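Local coordinates for protein methyltransferase FkbM (Methylobacillus flagellatus KT, PDB 2PY6) that probably acts as a methyltransferase of the FkbM family, moving a methyl group onto an acceptor that has not been established, at residues D161-D166 against P399-T404; V193-L198 against P202-E207; T119-G124 against N142-V147; K340-G345 against A369-T374. One frame throughout, in Å; residues are numbered along the deposited sequence.

Contact 1: D161-D166 against P399-T404; sequences DDWGAD and PDRWDT. With EDO (1,2-ethanediol), chain C.
The backbone carbonyl of Asp161, in the loop leading to helix 164-169, accepts from both terminal nitrogens of Arg401, which reaches it end-on. Arg401 NH2 lies 3.0 Å from Asp161 O, in the carbonyl plane and with an N-H...O angle of 157°. The bond from Arg401 NH1 to Asp161 O is longer, 3.3 Å, and comes from above that plane. O2 of a bound 1,2-ethanediol, probably from the crystallisation liquor, donates to the same oxygen. In Asp162, CG stands anti to the backbone N (chi1 -177°), which brings OD1 to Gly164 N at 2.8 Å; this Asx turn leads into the helix. Trp163, the N-cap residue, gives its backbone N to O2 of the ethanediol and presents an indole face to Arg401. NH2 of Arg401 sits over the middle of that face, 3.7 Å from Trp163 CE2. Guanidinium and ring planes stand 85° apart, and the cation-pi pairing is long and at most weakly attractive. Arg401 NH1 also forms a salt bridge with Glu144. The buried guanidinium thus draws on a carbonyl oxygen, a carboxylate and an indole face, and its charge would probably polarise the Asp161 carbonyl.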
# COMPACT_ATOMS: atom_id res chain seq x y z
N ASP A 161 -12.99 14.13 -26.69
CA ASP A 161 -12.91 14.56 -28.08
C ASP A 161 -12.44 16.01 -28.21
O ASP A 161 -12.38 16.77 -27.24
CB ASP A 161 -14.27 14.39 -28.78
CG ASP A 161 -14.15 14.08 -30.28
OD1 ASP A 161 -13.05 14.26 -30.87
OD2 ASP A 161 -15.15 13.66 -30.89
N ASP A 162 -12.09 16.36 -29.45
CA ASP A 162 -11.58 17.66 -29.82
C ASP A 162 -12.73 18.59 -30.07
O ASP A 162 -13.39 18.47 -31.09
CB ASP A 162 -10.75 17.53 -31.10
CG ASP A 162 -10.10 18.83 -31.53
OD1 ASP A 162 -10.34 19.90 -30.91
OD2 ASP A 162 -9.39 18.79 -32.55
N TRP A 163 -12.90 19.57 -29.17
CA TRP A 163 -14.00 20.52 -29.27
C TRP A 163 -13.58 21.81 -29.94
O TRP A 163 -14.36 22.76 -29.94
CB TRP A 163 -14.58 20.80 -27.88
CG TRP A 163 -15.21 19.58 -27.25
CD1 TRP A 163 -15.45 18.38 -27.86
CD2 TRP A 163 -15.79 19.48 -25.95
NE1 TRP A 163 -16.06 17.53 -27.00
CE2 TRP A 163 -16.30 18.18 -25.82
CE3 TRP A 163 -15.89 20.35 -24.87
CZ2 TRP A 163 -16.90 17.72 -24.66
CZ3 TRP A 163 -16.50 19.90 -23.73
CH2 TRP A 163 -17.00 18.61 -23.63
N GLY A 164 -12.38 21.82 -30.54
CA GLY A 164 -11.82 23.01 -31.17
C GLY A 164 -12.72 23.71 -32.17
O GLY A 164 -13.01 24.90 -32.02
N ALA A 165 -13.14 22.96 -33.19
CA ALA A 165 -13.99 23.46 -34.29
C ALA A 165 -15.33 24.05 -33.82
O ALA A 165 -15.79 25.02 -34.37
CB ALA A 165 -14.25 22.36 -35.26
N ASP A 166 -15.95 23.40 -32.83
CA ASP A 166 -17.19 23.87 -32.20
C ASP A 166 -17.00 25.25 -31.60
O ASP A 166 -17.86 26.12 -31.72
CB ASP A 166 -17.61 22.95 -31.04
CG ASP A 166 -18.27 21.67 -31.51
OD1 ASP A 166 -18.34 21.48 -32.74
OD2 ASP A 166 -18.72 20.86 -30.65
N PRO A 399 -7.42 19.09 -11.99
CA PRO A 399 -6.27 19.29 -12.87
C PRO A 399 -6.50 18.76 -14.30
O PRO A 399 -5.61 18.85 -15.10
CB PRO A 399 -5.15 18.46 -12.23
CG PRO A 399 -5.72 17.88 -10.99
CD PRO A 399 -7.18 18.02 -10.99
N ASP A 400 -7.69 18.23 -14.60
CA ASP A 400 -7.95 17.67 -15.92
C ASP A 400 -9.15 18.41 -16.51
O ASP A 400 -9.45 19.53 -16.08
CB ASP A 400 -8.15 16.14 -15.79
CG ASP A 400 -7.82 15.40 -17.08
OD1 ASP A 400 -8.12 15.95 -18.17
OD2 ASP A 400 -7.27 14.28 -17.02
N ARG A 401 -9.85 17.83 -17.48
CA ARG A 401 -10.95 18.55 -18.16
C ARG A 401 -12.30 18.44 -17.48
O ARG A 401 -13.26 19.10 -17.85
CB ARG A 401 -10.98 18.21 -19.67
CG ARG A 401 -11.03 16.77 -20.05
CD ARG A 401 -10.77 16.58 -21.53
NE ARG A 401 -11.86 17.07 -22.37
CZ ARG A 401 -11.89 16.99 -23.69
NH1 ARG A 401 -10.88 16.43 -24.35
NH2 ARG A 401 -12.93 17.46 -24.36
N TRP A 402 -12.34 17.70 -16.38
CA TRP A 402 -13.58 17.49 -15.65
C TRP A 402 -13.82 18.60 -14.63
O TRP A 402 -12.90 19.18 -14.08
CB TRP A 402 -13.52 16.17 -14.87
CG TRP A 402 -12.68 15.10 -15.53
CD1 TRP A 402 -11.59 14.45 -14.98
CD2 TRP A 402 -12.79 14.63 -16.88
NE1 TRP A 402 -11.07 13.56 -15.90
CE2 TRP A 402 -11.78 13.66 -17.07
CE3 TRP A 402 -13.66 14.91 -17.94
CZ2 TRP A 402 -11.62 12.98 -18.27
CZ3 TRP A 402 -13.50 14.23 -19.13
CH2 TRP A 402 -12.48 13.28 -19.29
N ASP A 403 -15.10 18.83 -14.38
CA ASP A 403 -15.63 19.70 -13.36
C ASP A 403 -15.40 21.19 -13.48
O ASP A 403 -15.08 21.87 -12.51
CB ASP A 403 -15.28 19.16 -11.95
CG ASP A 403 -15.86 17.75 -11.71
OD1 ASP A 403 -17.12 17.55 -11.84
OD2 ASP A 403 -15.06 16.88 -11.33
N THR A 404 -15.60 21.66 -14.71
CA THR A 404 -15.79 23.05 -14.97
C THR A 404 -17.25 23.21 -14.52
O THR A 404 -18.09 22.43 -14.90
CB THR A 404 -15.62 23.36 -16.47
OG1 THR A 404 -14.30 22.98 -16.87
CG2 THR A 404 -15.83 24.80 -16.74
C1 EDO C . -9.22 19.75 -28.00
O1 EDO C . -7.91 20.10 -27.65
C2 EDO C . -9.96 19.15 -26.81
O2 EDO C . -11.28 19.71 -26.72

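Contact 2: V193-L198 against P202-E207; sequences VLNFHL and PEYYHE. With EDO (1,2-ethanediol), chain C.
The Tyr204 ring carries Asn195 CB over the centre of one face, 3.5 Å from the ring centroid and 10° off its normal, a well-placed CH-pi contact. The Asn195 amide stands steeply to that ring, and ND2 is hydrogen-bonded to Met19 O. Tyr205 has Phe196 CB over one face, displaced toward the rim, while Val193 CG2 reaches Tyr205 CE1 at 3.9 Å. The Phe196 and Tyr205 rings lie obliquely against each other, but their closest carbons are modelled too near, so the exact fit is doubtful. Phe196 also reaches the start of the second segment, with CD1 3.7 Å from Pro202 CA. Its CG lies anti to the backbone N (chi1 163°), which sets the ring between Pro202 and Tyr205. Within the first segment, Phe196 CD2 lies over the centre of one face of the His197 imidazole, whose edge meets O2 of the bound ethanediol through ND1. Replacing Phe196 with an alanine would probably open a gap between Pro202 and Tyr205 and leave the tyrosine ring freer to turn. Axes of helices 193-198 and 203-207 run nearly antiparallel, at 170°, and approach to 8.2 Å, as in a tight helical hairpin. Phe23 of helix 19-32 packs on Leu194, Asn195 and Leu198; Tyr205 stacks on His396 at the end of strand 392-396, and Glu203 forms a salt bridge with Arg218 of the second subunit.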
# COMPACT_ATOMS: atom_id res chain seq x y z
N VAL A 193 -10.41 27.69 -20.27
CA VAL A 193 -11.05 26.44 -20.75
C VAL A 193 -11.17 26.39 -22.28
O VAL A 193 -10.93 25.36 -22.89
CB VAL A 193 -12.44 26.28 -20.11
CG1 VAL A 193 -13.25 25.12 -20.77
CG2 VAL A 193 -12.27 26.08 -18.60
N LEU A 194 -11.59 27.49 -22.88
CA LEU A 194 -11.73 27.59 -24.32
C LEU A 194 -10.35 27.52 -24.97
O LEU A 194 -10.21 26.92 -26.03
CB LEU A 194 -12.44 28.87 -24.70
CG LEU A 194 -13.84 29.10 -24.11
CD1 LEU A 194 -14.35 30.46 -24.58
CD2 LEU A 194 -14.87 28.00 -24.45
N ASN A 195 -9.34 28.13 -24.36
CA ASN A 195 -7.99 28.02 -24.89
C ASN A 195 -7.48 26.59 -24.82
O ASN A 195 -6.85 26.14 -25.76
CB ASN A 195 -7.03 29.00 -24.23
CG ASN A 195 -7.31 30.44 -24.63
OD1 ASN A 195 -8.01 30.67 -25.59
ND2 ASN A 195 -6.81 31.39 -23.88
N PHE A 196 -7.77 25.85 -23.74
CA PHE A 196 -7.38 24.43 -23.72
C PHE A 196 -7.91 23.63 -24.95
O PHE A 196 -7.16 22.92 -25.63
CB PHE A 196 -7.85 23.75 -22.45
CG PHE A 196 -7.83 22.24 -22.56
CD1 PHE A 196 -6.65 21.56 -22.59
CD2 PHE A 196 -9.03 21.53 -22.66
CE1 PHE A 196 -6.65 20.18 -22.69
CE2 PHE A 196 -9.03 20.16 -22.76
CZ PHE A 196 -7.85 19.48 -22.75
N HIS A 197 -9.21 23.76 -25.22
CA HIS A 197 -9.86 23.12 -26.35
C HIS A 197 -9.31 23.62 -27.70
O HIS A 197 -9.13 22.84 -28.61
CB HIS A 197 -11.39 23.29 -26.30
CG HIS A 197 -12.05 22.63 -25.11
ND1 HIS A 197 -12.08 21.27 -24.93
CD2 HIS A 197 -12.68 23.17 -24.04
CE1 HIS A 197 -12.67 20.99 -23.78
NE2 HIS A 197 -13.05 22.13 -23.22
N LEU A 198 -9.03 24.92 -27.83
CA LEU A 198 -8.49 25.42 -29.10
C LEU A 198 -7.05 24.96 -29.37
O LEU A 198 -6.69 24.71 -30.50
CB LEU A 198 -8.56 26.95 -29.16
CG LEU A 198 -9.94 27.58 -29.24
CD1 LEU A 198 -9.86 29.07 -29.02
CD2 LEU A 198 -10.60 27.27 -30.55
N PRO A 202 -2.97 21.58 -21.88
CA PRO A 202 -3.56 21.54 -20.54
C PRO A 202 -3.10 22.59 -19.54
O PRO A 202 -3.82 22.84 -18.57
CB PRO A 202 -3.18 20.15 -20.04
CG PRO A 202 -2.04 19.74 -20.82
CD PRO A 202 -2.27 20.32 -22.19
N GLU A 203 -1.92 23.18 -19.72
CA GLU A 203 -1.46 24.25 -18.83
C GLU A 203 -2.50 25.38 -18.72
O GLU A 203 -2.48 26.11 -17.72
CB GLU A 203 -0.09 24.79 -19.25
CG GLU A 203 1.10 23.86 -19.01
CD GLU A 203 1.31 23.49 -17.53
OE1 GLU A 203 1.19 24.36 -16.63
OE2 GLU A 203 1.62 22.32 -17.26
N TYR A 204 -3.38 25.53 -19.72
CA TYR A 204 -4.46 26.53 -19.60
C TYR A 204 -5.37 26.28 -18.39
O TYR A 204 -5.66 27.23 -17.67
CB TYR A 204 -5.26 26.67 -20.89
CG TYR A 204 -4.57 27.53 -21.88
CD1 TYR A 204 -4.54 28.90 -21.72
CD2 TYR A 204 -3.92 26.98 -23.00
CE1 TYR A 204 -3.83 29.70 -22.60
CE2 TYR A 204 -3.24 27.77 -23.91
CZ TYR A 204 -3.21 29.13 -23.72
OH TYR A 204 -2.54 29.93 -24.61
N TYR A 205 -5.79 25.03 -18.17
CA TYR A 205 -6.56 24.66 -16.96
C TYR A 205 -5.76 24.93 -15.71
O TYR A 205 -6.31 25.40 -14.72
CB TYR A 205 -6.86 23.13 -16.87
CG TYR A 205 -7.93 22.67 -17.78
CD1 TYR A 205 -9.21 23.20 -17.67
CD2 TYR A 205 -7.70 21.67 -18.73
CE1 TYR A 205 -10.25 22.78 -18.50
CE2 TYR A 205 -8.75 21.23 -19.55
CZ TYR A 205 -10.03 21.80 -19.43
OH TYR A 205 -11.11 21.43 -20.24
N HIS A 206 -4.48 24.57 -15.74
CA HIS A 206 -3.64 24.69 -14.57
C HIS A 206 -3.52 26.11 -14.03
O HIS A 206 -3.39 26.27 -12.82
CB HIS A 206 -2.27 24.04 -14.77
CG HIS A 206 -2.32 22.62 -15.20
ND1 HIS A 206 -3.24 21.72 -14.69
CD2 HIS A 206 -1.53 21.90 -16.03
CE1 HIS A 206 -3.03 20.53 -15.22
NE2 HIS A 206 -2.00 20.61 -16.03
N GLU A 207 -3.61 27.12 -14.89
CA GLU A 207 -3.49 28.51 -14.47
C GLU A 207 -4.67 28.96 -13.63
O GLU A 207 -4.55 29.89 -12.85
CB GLU A 207 -3.42 29.46 -15.71
CG GLU A 207 -2.17 29.39 -16.53
CD GLU A 207 -0.91 29.98 -15.89
OE1 GLU A 207 -0.87 30.47 -14.74
OE2 GLU A 207 0.10 29.90 -16.59
C1 EDO C . -9.22 19.75 -28.00
O1 EDO C . -7.91 20.10 -27.65
C2 EDO C . -9.96 19.15 -26.81
O2 EDO C . -11.28 19.71 -26.72

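Contact 3: T119-G124 against N142-V147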
# COMPACT_ATOMS: atom_id res chain seq x y z
N THR A 119 0.34 9.45 -22.55
CA THR A 119 -1.03 9.26 -22.00
C THR A 119 -1.22 9.76 -20.55
O THR A 119 -2.36 9.81 -20.04
CB THR A 119 -1.46 7.77 -22.03
OG1 THR A 119 -0.66 7.00 -21.11
CG2 THR A 119 -1.36 7.22 -23.41
N CYS A 120 -0.10 10.11 -19.91
CA CYS A 120 -0.09 10.60 -18.54
C CYS A 120 -0.66 12.01 -18.45
O CYS A 120 -0.46 12.83 -19.34
CB CYS A 120 1.31 10.53 -17.99
SG CYS A 120 1.94 8.81 -18.01
N ARG A 121 -1.46 12.22 -17.40
CA ARG A 121 -2.18 13.47 -17.17
C ARG A 121 -1.67 14.20 -15.94
O ARG A 121 -1.95 15.39 -15.80
CB ARG A 121 -3.68 13.23 -16.95
CG ARG A 121 -4.40 12.30 -17.93
CD ARG A 121 -4.50 12.85 -19.31
NE ARG A 121 -5.51 13.90 -19.44
CZ ARG A 121 -5.87 14.45 -20.60
NH1 ARG A 121 -5.28 14.07 -21.73
NH2 ARG A 121 -6.81 15.39 -20.64
N TYR A 122 -0.97 13.50 -15.05
CA TYR A 122 -0.48 14.09 -13.81
C TYR A 122 1.03 14.38 -13.85
O TYR A 122 1.80 13.72 -14.54
CB TYR A 122 -0.99 13.31 -12.59
CG TYR A 122 -2.54 13.21 -12.65
CD1 TYR A 122 -3.34 14.37 -12.77
CD2 TYR A 122 -3.19 11.97 -12.59
CE1 TYR A 122 -4.73 14.29 -12.85
CE2 TYR A 122 -4.58 11.89 -12.66
CZ TYR A 122 -5.34 13.05 -12.80
OH TYR A 122 -6.72 12.96 -12.86
N ASP A 123 1.40 15.44 -13.12
CA ASP A 123 2.72 16.05 -13.21
C ASP A 123 3.90 15.11 -13.20
O ASP A 123 4.76 15.22 -14.05
CB ASP A 123 2.93 17.13 -12.11
CG ASP A 123 2.12 18.41 -12.36
OD1 ASP A 123 1.59 18.63 -13.46
OD2 ASP A 123 2.02 19.21 -11.42
N GLY A 124 3.95 14.24 -12.20
CA GLY A 124 5.09 13.34 -12.05
C GLY A 124 5.33 12.51 -13.28
O GLY A 124 6.36 12.64 -13.90
N ASN A 142 0.36 14.73 -26.54
CA ASN A 142 -0.57 14.36 -25.47
C ASN A 142 -1.85 13.82 -26.17
O ASN A 142 -1.96 13.87 -27.43
CB ASN A 142 -0.84 15.51 -24.51
CG ASN A 142 -1.60 16.65 -25.13
OD1 ASN A 142 -2.42 16.47 -26.02
ND2 ASN A 142 -1.34 17.84 -24.63
N PHE A 143 -2.80 13.32 -25.39
CA PHE A 143 -3.99 12.71 -25.97
C PHE A 143 -4.84 13.64 -26.85
O PHE A 143 -5.26 13.25 -27.94
CB PHE A 143 -4.84 12.05 -24.90
CG PHE A 143 -5.97 11.27 -25.46
CD1 PHE A 143 -5.78 9.97 -25.90
CD2 PHE A 143 -7.22 11.85 -25.59
CE1 PHE A 143 -6.82 9.27 -26.44
CE2 PHE A 143 -8.26 11.15 -26.13
CZ PHE A 143 -8.06 9.86 -26.56
N GLU A 144 -5.05 14.88 -26.43
CA GLU A 144 -5.88 15.80 -27.21
C GLU A 144 -5.20 16.10 -28.53
O GLU A 144 -5.89 16.20 -29.55
CB GLU A 144 -6.14 17.11 -26.47
CG GLU A 144 -7.22 17.05 -25.44
CD GLU A 144 -6.90 16.21 -24.21
OE1 GLU A 144 -5.70 16.10 -23.87
OE2 GLU A 144 -7.86 15.69 -23.59
N GLN A 145 -3.87 16.25 -28.49
CA GLN A 145 -3.05 16.44 -29.69
C GLN A 145 -3.11 15.22 -30.60
O GLN A 145 -3.20 15.36 -31.82
CB GLN A 145 -1.60 16.75 -29.34
CG GLN A 145 -1.41 18.12 -28.62
CD GLN A 145 0.03 18.36 -28.17
OE1 GLN A 145 0.71 17.44 -27.71
NE2 GLN A 145 0.50 19.59 -28.29
N ALA A 146 -3.07 14.02 -30.01
CA ALA A 146 -3.22 12.79 -30.80
C ALA A 146 -4.57 12.79 -31.55
O ALA A 146 -4.61 12.50 -32.75
CB ALA A 146 -3.16 11.56 -29.90
N VAL A 147 -5.66 13.08 -30.83
CA VAL A 147 -7.01 13.10 -31.43
C VAL A 147 -7.06 14.04 -32.65
O VAL A 147 -7.58 13.67 -33.69
CB VAL A 147 -8.10 13.45 -30.41
CG1 VAL A 147 -9.45 13.68 -31.09
CG2 VAL A 147 -8.21 12.33 -29.38
O HOH W 1 -2.48 13.12 -22.32
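Bends at chi2 and chi3 swing the Arg121 guanidinium round to Glu144, whose own chain folds at chi2 (69°), which brings its carboxylate toward the arginine. The contact joins the turn after strand 114-118 of a mostly parallel, Rossmann-like sheet to the start of helix 143-149, which Asn142 and Gln145 close with a capping box: Gln145 N donates to Asn142 OD1, and Asn142 N to Gln145 OE1. The salt bridge between Arg121 and Glu144 is end-on and two-pronged. NH1 of Arg121 bonds OE1 of Glu144 at 3.0 Å on its syn lone pair, and NH2 of Arg121 bonds OE2 of Glu144 at 3.1 Å. The two planes are 54° apart, so the fork is twisted rather than flat. Arg121 NH2 also forms a salt bridge with Asp400, and Phe63 makes a cation-pi contact with the same arginine. An alanine in place of Arg121 is likely to leave Glu144 OE1 without its mate and the Asp400 carboxylate short of a positive partner. Beside the fork, Phe143 CB lies 3.8 Å from Arg121 NH1, and one water accepts from both Arg121 NH1, at 3.0 Å, and Phe143 N, at 3.1 Å.

Contact 4: K340-G345 against A369-T374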
# COMPACT_ATOMS: atom_id res chain seq x y z
N LYS A 340 -27.64 21.67 -7.10
CA LYS A 340 -26.37 21.16 -7.58
C LYS A 340 -26.75 20.19 -8.69
O LYS A 340 -27.71 19.41 -8.51
CB LYS A 340 -25.61 20.44 -6.46
CG LYS A 340 -24.39 19.56 -6.97
CD LYS A 340 -24.85 18.13 -7.28
CE LYS A 340 -23.82 17.24 -7.71
NZ LYS A 340 -24.23 15.88 -7.37
N MSE A 341 -26.04 20.25 -9.81
CA MSE A 341 -26.34 19.39 -10.95
C MSE A 341 -25.08 18.90 -11.64
O MSE A 341 -24.24 19.70 -12.11
CB MSE A 341 -27.20 20.13 -11.97
CG MSE A 341 -27.77 19.23 -13.06
SE MSE A 341 -28.86 20.10 -14.36
CE MSE A 341 -30.34 20.34 -13.36
N ASP A 342 -24.96 17.57 -11.70
CA ASP A 342 -23.92 16.89 -12.44
C ASP A 342 -24.49 15.54 -12.88
O ASP A 342 -24.39 14.57 -12.13
CB ASP A 342 -22.69 16.67 -11.60
CG ASP A 342 -21.54 16.02 -12.38
OD1 ASP A 342 -21.58 15.93 -13.63
OD2 ASP A 342 -20.60 15.60 -11.71
N ILE A 343 -25.04 15.49 -14.09
CA ILE A 343 -25.70 14.26 -14.59
C ILE A 343 -25.17 13.75 -15.91
O ILE A 343 -24.55 14.48 -16.66
CB ILE A 343 -27.26 14.45 -14.60
CG1 ILE A 343 -27.70 15.55 -15.58
CG2 ILE A 343 -27.72 14.83 -13.19
CD1 ILE A 343 -29.20 15.57 -15.89
N GLU A 344 -25.40 12.46 -16.18
CA GLU A 344 -24.96 11.87 -17.48
C GLU A 344 -25.85 12.32 -18.67
O GLU A 344 -25.37 12.54 -19.80
CB GLU A 344 -24.88 10.33 -17.40
N GLY A 345 -27.14 12.49 -18.38
CA GLY A 345 -28.14 12.89 -19.37
C GLY A 345 -28.11 14.37 -19.66
O GLY A 345 -27.20 15.06 -19.24
N ALA A 369 -20.53 22.05 -16.12
CA ALA A 369 -20.56 22.65 -17.46
C ALA A 369 -19.62 22.06 -18.48
O ALA A 369 -19.42 22.67 -19.51
CB ALA A 369 -20.24 24.12 -17.31
N TYR A 370 -19.09 20.88 -18.21
CA TYR A 370 -18.07 20.26 -19.05
C TYR A 370 -18.51 19.07 -19.88
O TYR A 370 -17.65 18.44 -20.48
CB TYR A 370 -16.91 19.81 -18.15
CG TYR A 370 -17.26 18.61 -17.28
CD1 TYR A 370 -17.89 18.76 -16.07
CD2 TYR A 370 -16.97 17.30 -17.71
CE1 TYR A 370 -18.21 17.65 -15.27
CE2 TYR A 370 -17.30 16.20 -16.95
CZ TYR A 370 -17.91 16.37 -15.73
OH TYR A 370 -18.22 15.25 -14.97
N HIS A 371 -19.80 18.73 -19.91
CA HIS A 371 -20.27 17.50 -20.61
C HIS A 371 -20.37 17.64 -22.12
O HIS A 371 -20.17 16.66 -22.85
CB HIS A 371 -21.60 16.99 -20.01
CG HIS A 371 -21.52 16.70 -18.53
ND1 HIS A 371 -21.00 15.52 -18.03
CD2 HIS A 371 -21.80 17.47 -17.46
CE1 HIS A 371 -21.01 15.57 -16.72
NE2 HIS A 371 -21.49 16.74 -16.34
N ARG A 372 -20.68 18.84 -22.60
CA ARG A 372 -20.79 19.09 -24.02
C ARG A 372 -20.08 20.38 -24.34
O ARG A 372 -19.99 21.28 -23.48
CB ARG A 372 -22.26 19.18 -24.45
CG ARG A 372 -23.11 17.92 -24.17
CD ARG A 372 -24.57 18.22 -24.41
N SER A 373 -19.56 20.48 -25.57
CA SER A 373 -18.84 21.67 -26.02
C SER A 373 -19.75 22.93 -26.00
O SER A 373 -19.28 24.06 -25.91
CB SER A 373 -18.28 21.46 -27.45
OG SER A 373 -19.29 21.46 -28.43
N THR A 374 -21.04 22.68 -26.09
CA THR A 374 -22.11 23.68 -26.15
C THR A 374 -22.74 24.07 -24.79
O THR A 374 -23.46 25.07 -24.68
CB THR A 374 -23.26 23.13 -27.08
OG1 THR A 374 -23.65 21.82 -26.64
CG2 THR A 374 -22.81 23.00 -28.56
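Asp342 and His371 meet at the tight end of this contact, where OD1 of the aspartate lies 2.8 Å from NE2 of the histidine, at the imidazole edge and near its plane. The hydrogen bond from NE2 is nevertheless weak, bent to 129°, and the carboxylate and ring planes are 41° apart. An extended first torsion (chi1 -177°) carries the Asp342 carboxylate across to the ring. Ile343 O stands over one face of the imidazole, with His371 CE1 at 3.7 Å, and the opposite face is approached by Tyr370 CD1. The Tyr370 side chain crosses that of Asp342 at about a right angle, its OH 3.7 Å from Asp342 OD1. Beyond this cluster the contact loosens: Ile343 sends its CB away from the other segment, and Glu344 is exposed and modelled no further than CB. Gly345 N makes a weak hydrogen bond to an unidentified ligand that also lies near Ile343. These loops follow the adjacent parallel strands 338-341 and 364-368. In class I methyltransferase folds such strand ends border the cofactor and substrate cleft, which is consistent with a pocket here, though no such role is established for these residues. Ser368 OG hydrogen-bonds both Asp342 OD1 and His371 NE2, so the serine probably supplies the firmer hold on the imidazole that the bent direct bond cannot give.

How the contacts relate
Following the chain from the N terminus, contact 3 closes first, a short loop within the N-terminal sheet region that is complete before contact 1 opens at Asp161. Contact 1 then closes over 232 intervening residues, with contact 2 and later contact 4 nested in series inside it. Its return segment, 399-404, draws the others together: Asp400 and Arg401 reach contact 3 through salt bridges, Arg401 CB packs on Tyr205 of contact 2, and Thr404 O probably bonds Ala369 N of contact 4. The helical hairpin, the N-terminal sheet and the methyltransferase sheet thereby meet around 399-404, while contacts 3 and 4 remain about 11 Å apart at their nearest atoms.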